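Local coordinates for putative uncharacterized protein (Chaetomium thermophilum var. thermophilum DSM 1495, PDB 5M43) that probably dephosphorylates phosphotyrosine and phosphoserine or phosphothreonine in proteins, as the dual-specificity phosphatase domain of Yvh1, a protein linked to ribosome assembly, at residues Ser108-Trp120 and Phe159-Ala173. Numbering follows the deposited sequence.
Sequences SRSVTAIIAYLLW and FMRQLEMWWDMGCPA. With NO3 (nitrate ion), chain B.
Leu163 packs against Thr112, Ile115 and Ala116, a compact example of how two nearly parallel helices, whose axes over 109-120 and 159-168 approach to 10.4 Å at -20°, share one apolar seam. Its CD1 meets Ile115 CG2 at 3.8 Å, while CD2 touches Thr112 O and CG2. With chi1 at -64°, Thr112 OG1 bonds back to Ser108 O, joining Thr112 N there, and CG2 faces Leu163. One turn on, Trp166 sends NE1 to Ala116 O (3.1 Å, 153° at the hydrogen); Trp120 N reaches this oxygen from the opposite face of its plane, so two donors satisfy it. Leu119 extends the seam, CD2 against Trp167 CE3 and CB against Cys171 SG.

In contrast to this buried seam, the partly exposed Trp120 end is water-bridged: Ala173 CB lies over one ring face, a CH-pi contact, Cys171 O meets CD1 at the edge (3.2 Å), and one water joins Trp120 NE1 to Ala173 N. At the other end, Phe159 meets Arg109 CG at its ring edge. There Arg109 NE and NH2, with backbone N-H groups of the P-loop, hold a nitrate, probably from the crystallisation liquor, consistent with phosphate binding at a helix backed by a largely apolar interface.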
ATOM      1  N   SER A 108       0.103   9.577   3.316  1.00 20.86           N
ATOM      2  CA  SER A 108      -0.685   9.890   2.123  1.00 20.12           C
ATOM      3  C   SER A 108      -0.327   8.976   0.951  1.00 20.15           C
ATOM      4  O   SER A 108      -1.174   8.200   0.477  1.00 20.78           O
ATOM      5  CB  SER A 108      -0.480  11.375   1.795  1.00 21.90           C
ATOM      6  OG  SER A 108      -1.237  11.698   0.613  1.00 24.36           O
ATOM      7  N   ARG A 109       0.917   9.007   0.479  1.00 20.80           N
ATOM      8  CA  ARG A 109       1.275   8.200  -0.696  1.00 21.12           C
ATOM      9  C   ARG A 109       1.136   6.683  -0.407  1.00 21.84           C
ATOM     10  O   ARG A 109       0.471   5.961  -1.152  1.00 19.30           O
ATOM     11  CB  ARG A 109       2.688   8.523  -1.145  1.00 29.74           C
ATOM     12  CG  ARG A 109       2.739   9.846  -1.967  1.00 31.29           C
ATOM     13  CD  ARG A 109       4.154  10.225  -2.157  1.00 32.25           C
ATOM     14  NE  ARG A 109       4.682  10.828  -0.913  1.00 32.54           N
ATOM     15  CZ  ARG A 109       5.823  11.512  -0.872  1.00 36.18           C
ATOM     16  NH1 ARG A 109       6.544  11.669  -1.985  1.00 34.93           N
ATOM     17  NH2 ARG A 109       6.245  12.073   0.299  1.00 34.24           N
ATOM     18  N   SER A 110       1.800   6.185   0.641  1.00 20.34           N
ATOM     19  CA  SER A 110       1.781   4.751   0.916  1.00 17.94           C
ATOM     20  C   SER A 110       0.371   4.284   1.284  1.00 20.20           C
ATOM     21  O   SER A 110      -0.027   3.169   0.946  1.00 19.91           O
ATOM     22  CB  SER A 110       2.767   4.378   2.070  1.00 19.78           C
ATOM     23  OG  SER A 110       2.479   5.213   3.163  1.00 19.20           O
ATOM     24  N   VAL A 111      -0.364   5.122   2.024  1.00 17.58           N
ATOM     25  CA  VAL A 111      -1.704   4.764   2.454  1.00 18.69           C
ATOM     26  C   VAL A 111      -2.608   4.636   1.239  1.00 19.47           C
ATOM     27  O   VAL A 111      -3.503   3.785   1.209  1.00 19.00           O
ATOM     28  CB  VAL A 111      -2.220   5.818   3.460  1.00 20.75           C
ATOM     29  CG1 VAL A 111      -3.705   5.678   3.804  1.00 21.93           C
ATOM     30  CG2 VAL A 111      -1.435   5.676   4.782  1.00 18.93           C
ATOM     31  N   THR A 112      -2.450   5.553   0.263  1.00 19.30           N
ATOM     32  CA  THR A 112      -3.238   5.421  -0.962  1.00 17.65           C
ATOM     33  C   THR A 112      -2.986   4.089  -1.652  1.00 19.93           C
ATOM     34  O   THR A 112      -3.927   3.416  -2.119  1.00 18.16           O
ATOM     35  CB  THR A 112      -2.906   6.603  -1.884  1.00 18.34           C
ATOM     36  OG1 THR A 112      -3.314   7.821  -1.254  1.00 19.92           O
ATOM     37  CG2 THR A 112      -3.647   6.421  -3.271  1.00 20.49           C
ATOM     38  N   ALA A 113      -1.718   3.685  -1.726  1.00 17.77           N
ATOM     39  CA  ALA A 113      -1.413   2.380  -2.327  1.00 18.55           C
ATOM     40  C   ALA A 113      -2.063   1.237  -1.565  1.00 19.88           C
ATOM     41  O   ALA A 113      -2.593   0.300  -2.194  1.00 19.94           O
ATOM     42  CB  ALA A 113       0.112   2.203  -2.380  1.00 20.14           C
ATOM     43  N   ILE A 114      -2.033   1.293  -0.231  1.00 18.60           N
ATOM     44  CA  ILE A 114      -2.632   0.210   0.565  1.00 15.98           C
ATOM     45  C   ILE A 114      -4.129   0.194   0.371  1.00 17.68           C
ATOM     46  O   ILE A 114      -4.726  -0.867   0.222  1.00 17.77           O
ATOM     47  CB  ILE A 114      -2.256   0.384   2.037  1.00 18.65           C
ATOM     48  CG1 ILE A 114      -0.782  -0.029   2.133  1.00 25.31           C
ATOM     49  CG2 ILE A 114      -3.249  -0.433   2.949  1.00 18.82           C
ATOM     50  CD1 ILE A 114      -0.237  -0.010   3.482  1.00 29.67           C
ATOM     51  N   ILE A 115      -4.767   1.375   0.385  1.00 18.66           N
ATOM     52  CA  ILE A 115      -6.203   1.420   0.177  1.00 17.33           C
ATOM     53  C   ILE A 115      -6.553   0.831  -1.193  1.00 19.55           C
ATOM     54  O   ILE A 115      -7.543   0.109  -1.333  1.00 19.80           O
ATOM     55  CB  ILE A 115      -6.725   2.853   0.352  1.00 18.29           C
ATOM     56  CG1 ILE A 115      -6.632   3.252   1.843  1.00 17.53           C
ATOM     57  CG2 ILE A 115      -8.153   2.978  -0.230  1.00 21.10           C
ATOM     58  CD1 ILE A 115      -7.015   4.737   1.947  1.00 18.58           C
ATOM     59  N   ALA A 116      -5.774   1.174  -2.240  1.00 17.68           N
ATOM     60  CA  ALA A 116      -6.070   0.610  -3.557  1.00 17.76           C
ATOM     61  C   ALA A 116      -6.057  -0.911  -3.530  1.00 19.09           C
ATOM     62  O   ALA A 116      -6.893  -1.555  -4.175  1.00 21.26           O
ATOM     63  CB  ALA A 116      -5.053   1.111  -4.584  1.00 20.84           C
ATOM     64  N   TYR A 117      -5.088  -1.486  -2.811  1.00 18.66           N
ATOM     65  CA  TYR A 117      -5.025  -2.935  -2.684  1.00 19.71           C
ATOM     66  C   TYR A 117      -6.219  -3.457  -1.895  1.00 20.00           C
ATOM     67  O   TYR A 117      -6.847  -4.455  -2.298  1.00 19.92           O
ATOM     68  CB  TYR A 117      -3.690  -3.290  -2.031  1.00 17.58           C
ATOM     69  CG  TYR A 117      -3.680  -4.727  -1.512  1.00 18.17           C
ATOM     70  CD1 TYR A 117      -3.418  -5.782  -2.330  1.00 19.62           C
ATOM     71  CD2 TYR A 117      -3.932  -4.973  -0.167  1.00 20.21           C
ATOM     72  CE1 TYR A 117      -3.438  -7.098  -1.826  1.00 20.00           C
ATOM     73  CE2 TYR A 117      -3.922  -6.255   0.376  1.00 19.47           C
ATOM     74  CZ  TYR A 117      -3.620  -7.323  -0.461  1.00 19.54           C
ATOM     75  OH  TYR A 117      -3.663  -8.623   0.015  1.00 21.28           O
ATOM     76  N   LEU A 118      -6.563  -2.787  -0.769  1.00 19.78           N
ATOM     77  CA  LEU A 118      -7.672  -3.280   0.057  1.00 20.06           C
ATOM     78  C   LEU A 118      -9.001  -3.231  -0.698  1.00 21.39           C
ATOM     79  O   LEU A 118      -9.838  -4.140  -0.575  1.00 22.07           O
ATOM     80  CB  LEU A 118      -7.800  -2.473   1.355  1.00 20.39           C
ATOM     81  CG  LEU A 118      -6.644  -2.545   2.357  1.00 18.71           C
ATOM     82  CD1 LEU A 118      -6.932  -1.553   3.504  1.00 19.80           C
ATOM     83  CD2 LEU A 118      -6.642  -4.009   2.909  1.00 20.72           C
ATOM     84  N   LEU A 119      -9.247  -2.151  -1.459  1.00 19.23           N
ATOM     85  CA  LEU A 119     -10.475  -2.056  -2.251  1.00 20.06           C
ATOM     86  C   LEU A 119     -10.534  -3.135  -3.327  1.00 20.70           C
ATOM     87  O   LEU A 119     -11.603  -3.677  -3.643  1.00 23.48           O
ATOM     88  CB  LEU A 119     -10.548  -0.672  -2.942  1.00 20.16           C
ATOM     89  CG  LEU A 119     -10.702   0.465  -1.923  1.00 21.01           C
ATOM     90  CD1 LEU A 119     -10.577   1.801  -2.736  1.00 22.03           C
ATOM     91  CD2 LEU A 119     -12.049   0.394  -1.236  1.00 24.52           C
ATOM     92  N   TRP A 120      -9.374  -3.463  -3.886  1.00 21.86           N
ATOM     93  CA  TRP A 120      -9.307  -4.471  -4.950  1.00 20.96           C
ATOM     94  C   TRP A 120      -9.483  -5.875  -4.385  1.00 22.05           C
ATOM     95  O   TRP A 120     -10.134  -6.731  -5.007  1.00 24.93           O
ATOM     96  CB  TRP A 120      -7.941  -4.345  -5.636  1.00 22.70           C
ATOM     97  CG  TRP A 120      -7.650  -5.477  -6.545  1.00 23.11           C
ATOM     98  CD1 TRP A 120      -8.095  -5.634  -7.838  1.00 26.33           C
ATOM     99  CD2 TRP A 120      -6.840  -6.646  -6.245  1.00 23.97           C
ATOM    100  NE1 TRP A 120      -7.656  -6.861  -8.346  1.00 26.22           N
ATOM    101  CE2 TRP A 120      -6.862  -7.473  -7.386  1.00 25.07           C
ATOM    102  CE3 TRP A 120      -6.106  -7.066  -5.124  1.00 25.43           C
ATOM    103  CZ2 TRP A 120      -6.157  -8.673  -7.444  1.00 30.12           C
ATOM    104  CZ3 TRP A 120      -5.419  -8.274  -5.187  1.00 26.53           C
ATOM    105  CH2 TRP A 120      -5.474  -9.088  -6.329  1.00 26.82           C
ATOM    106  N   PHE A 159      -5.484  12.381  -4.207  1.00 24.79           N
ATOM    107  CA  PHE A 159      -5.420  10.938  -4.074  1.00 23.21           C
ATOM    108  C   PHE A 159      -6.767  10.353  -3.680  1.00 23.15           C
ATOM    109  O   PHE A 159      -7.130   9.260  -4.147  1.00 23.72           O
ATOM    110  CB  PHE A 159      -4.359  10.564  -3.034  1.00 23.86           C
ATOM    111  CG  PHE A 159      -2.946  10.859  -3.462  1.00 23.86           C
ATOM    112  CD1 PHE A 159      -2.656  11.210  -4.789  1.00 25.48           C
ATOM    113  CD2 PHE A 159      -1.904  10.722  -2.556  1.00 24.95           C
ATOM    114  CE1 PHE A 159      -1.353  11.501  -5.181  1.00 24.76           C
ATOM    115  CE2 PHE A 159      -0.604  10.986  -2.908  1.00 24.93           C
ATOM    116  CZ  PHE A 159      -0.301  11.387  -4.207  1.00 27.22           C
ATOM    117  N   MET A 160      -7.500  11.029  -2.773  1.00 24.90           N
ATOM    118  CA  MET A 160      -8.828  10.520  -2.409  1.00 27.16           C
ATOM    119  C   MET A 160      -9.731  10.458  -3.631  1.00 26.24           C
ATOM    120  O   MET A 160     -10.424   9.452  -3.834  1.00 27.53           O
ATOM    121  CB  MET A 160      -9.466  11.396  -1.318  1.00 26.50           C
ATOM    122  CG  MET A 160      -8.687  11.278   0.006  1.00 24.59           C
ATOM    123  SD  MET A 160      -8.772   9.679   0.819  1.00 26.16           S
ATOM    124  CE  MET A 160     -10.433   9.773   1.437  1.00 29.66           C
ATOM    125  N   ARG A 161      -9.718  11.514  -4.454  1.00 25.85           N
ATOM    126  CA  ARG A 161     -10.511  11.508  -5.688  1.00 26.77           C
ATOM    127  C   ARG A 161     -10.102  10.358  -6.599  1.00 27.69           C
ATOM    128  O   ARG A 161     -10.959   9.716  -7.224  1.00 26.97           O
ATOM    129  CB  ARG A 161     -10.378  12.844  -6.453  1.00 28.40           C
ATOM    130  CG  ARG A 161     -11.010  13.968  -5.680  1.00 33.10           C
ATOM    131  CD  ARG A 161     -11.015  15.326  -6.454  1.00 35.50           C
ATOM    132  NE  ARG A 161      -9.707  15.811  -6.923  1.00 39.01           N
ATOM    133  CZ  ARG A 161      -8.987  16.749  -6.276  1.00 43.49           C
ATOM    134  NH1 ARG A 161      -7.822  17.191  -6.779  1.00 45.15           N
ATOM    135  NH2 ARG A 161      -9.408  17.241  -5.107  1.00 38.98           N
ATOM    136  N   GLN A 162      -8.798  10.113  -6.740  1.00 25.06           N
ATOM    137  CA  GLN A 162      -8.344   9.054  -7.643  1.00 24.34           C
ATOM    138  C   GLN A 162      -8.700   7.683  -7.117  1.00 23.35           C
ATOM    139  O   GLN A 162      -8.902   6.775  -7.904  1.00 23.87           O
ATOM    140  CB  GLN A 162      -6.834   9.171  -7.875  1.00 23.97           C
ATOM    141  CG  GLN A 162      -6.492  10.515  -8.579  1.00 25.98           C
ATOM    142  CD  GLN A 162      -5.033  10.815  -8.732  1.00 27.98           C
ATOM    143  OE1 GLN A 162      -4.562  11.884  -8.283  1.00 31.98           O
ATOM    144  NE2 GLN A 162      -4.341  10.006  -9.474  1.00 25.22           N
ATOM    145  N   LEU A 163      -8.701   7.508  -5.794  1.00 22.47           N
ATOM    146  CA  LEU A 163      -9.169   6.229  -5.244  1.00 21.73           C
ATOM    147  C   LEU A 163     -10.641   6.004  -5.537  1.00 23.70           C
ATOM    148  O   LEU A 163     -11.073   4.859  -5.741  1.00 25.04           O
ATOM    149  CB  LEU A 163      -8.930   6.186  -3.728  1.00 21.73           C
ATOM    150  CG  LEU A 163      -7.452   6.016  -3.388  1.00 22.49           C
ATOM    151  CD1 LEU A 163      -7.289   6.284  -1.865  1.00 22.49           C
ATOM    152  CD2 LEU A 163      -6.927   4.614  -3.730  1.00 23.69           C
ATOM    153  N   GLU A 164     -11.439   7.081  -5.557  1.00 23.85           N
ATOM    154  CA  GLU A 164     -12.833   6.932  -5.956  1.00 25.03           C
ATOM    155  C   GLU A 164     -12.913   6.537  -7.417  1.00 26.93           C
ATOM    156  O   GLU A 164     -13.713   5.659  -7.784  1.00 27.86           O
ATOM    157  CB  GLU A 164     -13.624   8.226  -5.699  1.00 29.02           C
ATOM    158  CG  GLU A 164     -13.841   8.547  -4.202  1.00 28.94           C
ATOM    159  CD  GLU A 164     -14.318   9.990  -3.979  1.00 40.03           C
ATOM    160  OE1 GLU A 164     -14.233  10.448  -2.821  1.00 44.26           O
ATOM    161  OE2 GLU A 164     -14.726  10.644  -4.950  1.00 43.39           O
ATOM    162  N   MET A 165     -12.057   7.133  -8.261  1.00 25.59           N
ATOM    163  CA  MET A 165     -11.997   6.682  -9.666  1.00 26.11           C
ATOM    164  C   MET A 165     -11.632   5.206  -9.760  1.00 25.24           C
ATOM    165  O   MET A 165     -12.247   4.450 -10.519  1.00 26.42           O
ATOM    166  CB  MET A 165     -10.961   7.494 -10.457  1.00 26.41           C
ATOM    167  CG  MET A 165     -11.061   8.957 -10.275  1.00 34.38           C
ATOM    168  SD  MET A 165     -10.015   9.866 -11.436  1.00 36.02           S
ATOM    169  CE  MET A 165      -8.399   9.983 -10.929  1.00 41.70           C
ATOM    170  N   TRP A 166     -10.608   4.796  -9.014  1.00 23.93           N
ATOM    171  CA  TRP A 166     -10.182   3.383  -8.976  1.00 23.20           C
ATOM    172  C   TRP A 166     -11.348   2.441  -8.672  1.00 23.90           C
ATOM    173  O   TRP A 166     -11.604   1.466  -9.412  1.00 24.11           O
ATOM    174  CB  TRP A 166      -9.085   3.293  -7.916  1.00 23.42           C
ATOM    175  CG  TRP A 166      -8.519   1.898  -7.651  1.00 22.20           C
ATOM    176  CD1 TRP A 166      -8.528   1.211  -6.460  1.00 21.86           C
ATOM    177  CD2 TRP A 166      -7.823   1.073  -8.599  1.00 22.91           C
ATOM    178  NE1 TRP A 166      -7.898  -0.005  -6.625  1.00 22.64           N
ATOM    179  CE2 TRP A 166      -7.425  -0.102  -7.902  1.00 25.09           C
ATOM    180  CE3 TRP A 166      -7.467   1.234  -9.954  1.00 27.06           C
ATOM    181  CZ2 TRP A 166      -6.714  -1.115  -8.505  1.00 25.27           C
ATOM    182  CZ3 TRP A 166      -6.755   0.234 -10.558  1.00 27.64           C
ATOM    183  CH2 TRP A 166      -6.383  -0.940  -9.821  1.00 24.74           C
ATOM    184  N   TRP A 167     -12.108   2.752  -7.627  1.00 25.68           N
ATOM    185  CA  TRP A 167     -13.298   1.960  -7.269  1.00 27.29           C
ATOM    186  C   TRP A 167     -14.316   1.942  -8.396  1.00 27.30           C
ATOM    187  O   TRP A 167     -14.851   0.884  -8.788  1.00 27.44           O
ATOM    188  CB  TRP A 167     -13.940   2.566  -6.020  1.00 26.40           C
ATOM    189  CG  TRP A 167     -15.195   1.867  -5.520  1.00 25.88           C
ATOM    190  CD1 TRP A 167     -16.482   2.261  -5.693  1.00 28.33           C
ATOM    191  CD2 TRP A 167     -15.246   0.683  -4.700  1.00 26.23           C
ATOM    192  NE1 TRP A 167     -17.339   1.409  -5.048  1.00 31.72           N
ATOM    193  CE2 TRP A 167     -16.606   0.438  -4.412  1.00 29.54           C
ATOM    194  CE3 TRP A 167     -14.279  -0.197  -4.205  1.00 25.80           C
ATOM    195  CZ2 TRP A 167     -17.025  -0.676  -3.652  1.00 31.99           C
ATOM    196  CZ3 TRP A 167     -14.689  -1.258  -3.409  1.00 26.21           C
ATOM    197  CH2 TRP A 167     -16.059  -1.510  -3.184  1.00 29.04           C
ATOM    198  N   ASP A 168     -14.661   3.124  -8.909  1.00 26.80           N
ATOM    199  CA  ASP A 168     -15.670   3.185  -9.954  1.00 28.18           C
ATOM    200  C   ASP A 168     -15.233   2.519 -11.274  1.00 28.88           C
ATOM    201  O   ASP A 168     -16.099   2.151 -12.076  1.00 32.72           O
ATOM    202  CB  ASP A 168     -16.071   4.648 -10.224  1.00 32.17           C
ATOM    203  CG  ASP A 168     -17.055   5.227  -9.183  1.00 34.68           C
ATOM    204  OD1 ASP A 168     -17.684   4.435  -8.440  1.00 34.62           O
ATOM    205  OD2 ASP A 168     -17.201   6.478  -9.135  1.00 35.91           O
ATOM    206  N   MET A 169     -13.938   2.394 -11.542  1.00 27.50           N
ATOM    207  CA  MET A 169     -13.417   1.636 -12.666  1.00 27.89           C
ATOM    208  C   MET A 169     -13.387   0.139 -12.377  1.00 30.34           C
ATOM    209  O   MET A 169     -13.042  -0.646 -13.276  1.00 31.52           O
ATOM    210  CB  MET A 169     -12.016   2.148 -13.084  1.00 27.44           C
ATOM    211  CG  MET A 169     -12.009   3.603 -13.690  1.00 28.02           C
ATOM    212  SD  MET A 169     -10.318   4.241 -13.763  1.00 30.75           S
ATOM    213  CE  MET A 169      -9.801   3.579 -15.386  1.00 31.12           C
ATOM    214  N   GLY A 170     -13.837  -0.262 -11.208  1.00 28.04           N
ATOM    215  CA  GLY A 170     -13.823  -1.691 -10.871  1.00 29.11           C
ATOM    216  C   GLY A 170     -12.479  -2.222 -10.411  1.00 28.42           C
ATOM    217  O   GLY A 170     -12.265  -3.446 -10.437  1.00 29.82           O
ATOM    218  N   CYS A 171     -11.568  -1.350  -9.969  1.00 24.62           N
ATOM    219  CA  CYS A 171     -10.240  -1.723  -9.493  1.00 23.86           C
ATOM    220  C   CYS A 171      -9.503  -2.612 -10.502  1.00 24.02           C
ATOM    221  O   CYS A 171      -9.128  -3.746 -10.169  1.00 24.07           O
ATOM    222  CB  CYS A 171     -10.285  -2.391  -8.119  1.00 24.31           C
ATOM    223  SG  CYS A 171     -11.078  -1.357  -6.834  1.00 26.06           S
ATOM    224  N   PRO A 172      -9.261  -2.141 -11.689  1.00 24.76           N
ATOM    225  CA  PRO A 172      -8.724  -3.045 -12.729  1.00 27.30           C
ATOM    226  C   PRO A 172      -7.220  -3.249 -12.557  1.00 27.80           C
ATOM    227  O   PRO A 172      -6.431  -2.477 -13.105  1.00 28.99           O
ATOM    228  CB  PRO A 172      -9.056  -2.319 -14.036  1.00 29.79           C
ATOM    229  CG  PRO A 172      -9.044  -0.845 -13.641  1.00 29.35           C
ATOM    230  CD  PRO A 172      -9.655  -0.824 -12.264  1.00 26.54           C
ATOM    231  N   ALA A 173      -6.789  -4.258 -11.766  1.00 31.94           N
ATOM    232  CA  ALA A 173      -5.357  -4.496 -11.577  1.00 36.03           C
ATOM    233  C   ALA A 173      -4.754  -5.483 -12.589  1.00 48.49           C
ATOM    234  O   ALA A 173      -3.526  -5.638 -12.626  1.00 46.30           O
ATOM    235  CB  ALA A 173      -5.091  -4.951 -10.139  1.00 36.60           C
TER
HETATM  236  N   NO3 B 301       3.466  10.984   2.523  1.00 27.77           N
HETATM  237  O1  NO3 B 301       2.774  10.711   3.542  1.00 24.37           O
HETATM  238  O2  NO3 B 301       4.704  11.174   2.628  1.00 27.56           O
HETATM  239  O3  NO3 B 301       2.928  10.889   1.384  1.00 24.88           O
HETATM  240  O   HOH W   1      -8.266  -6.733 -11.205  1.00 38.06           O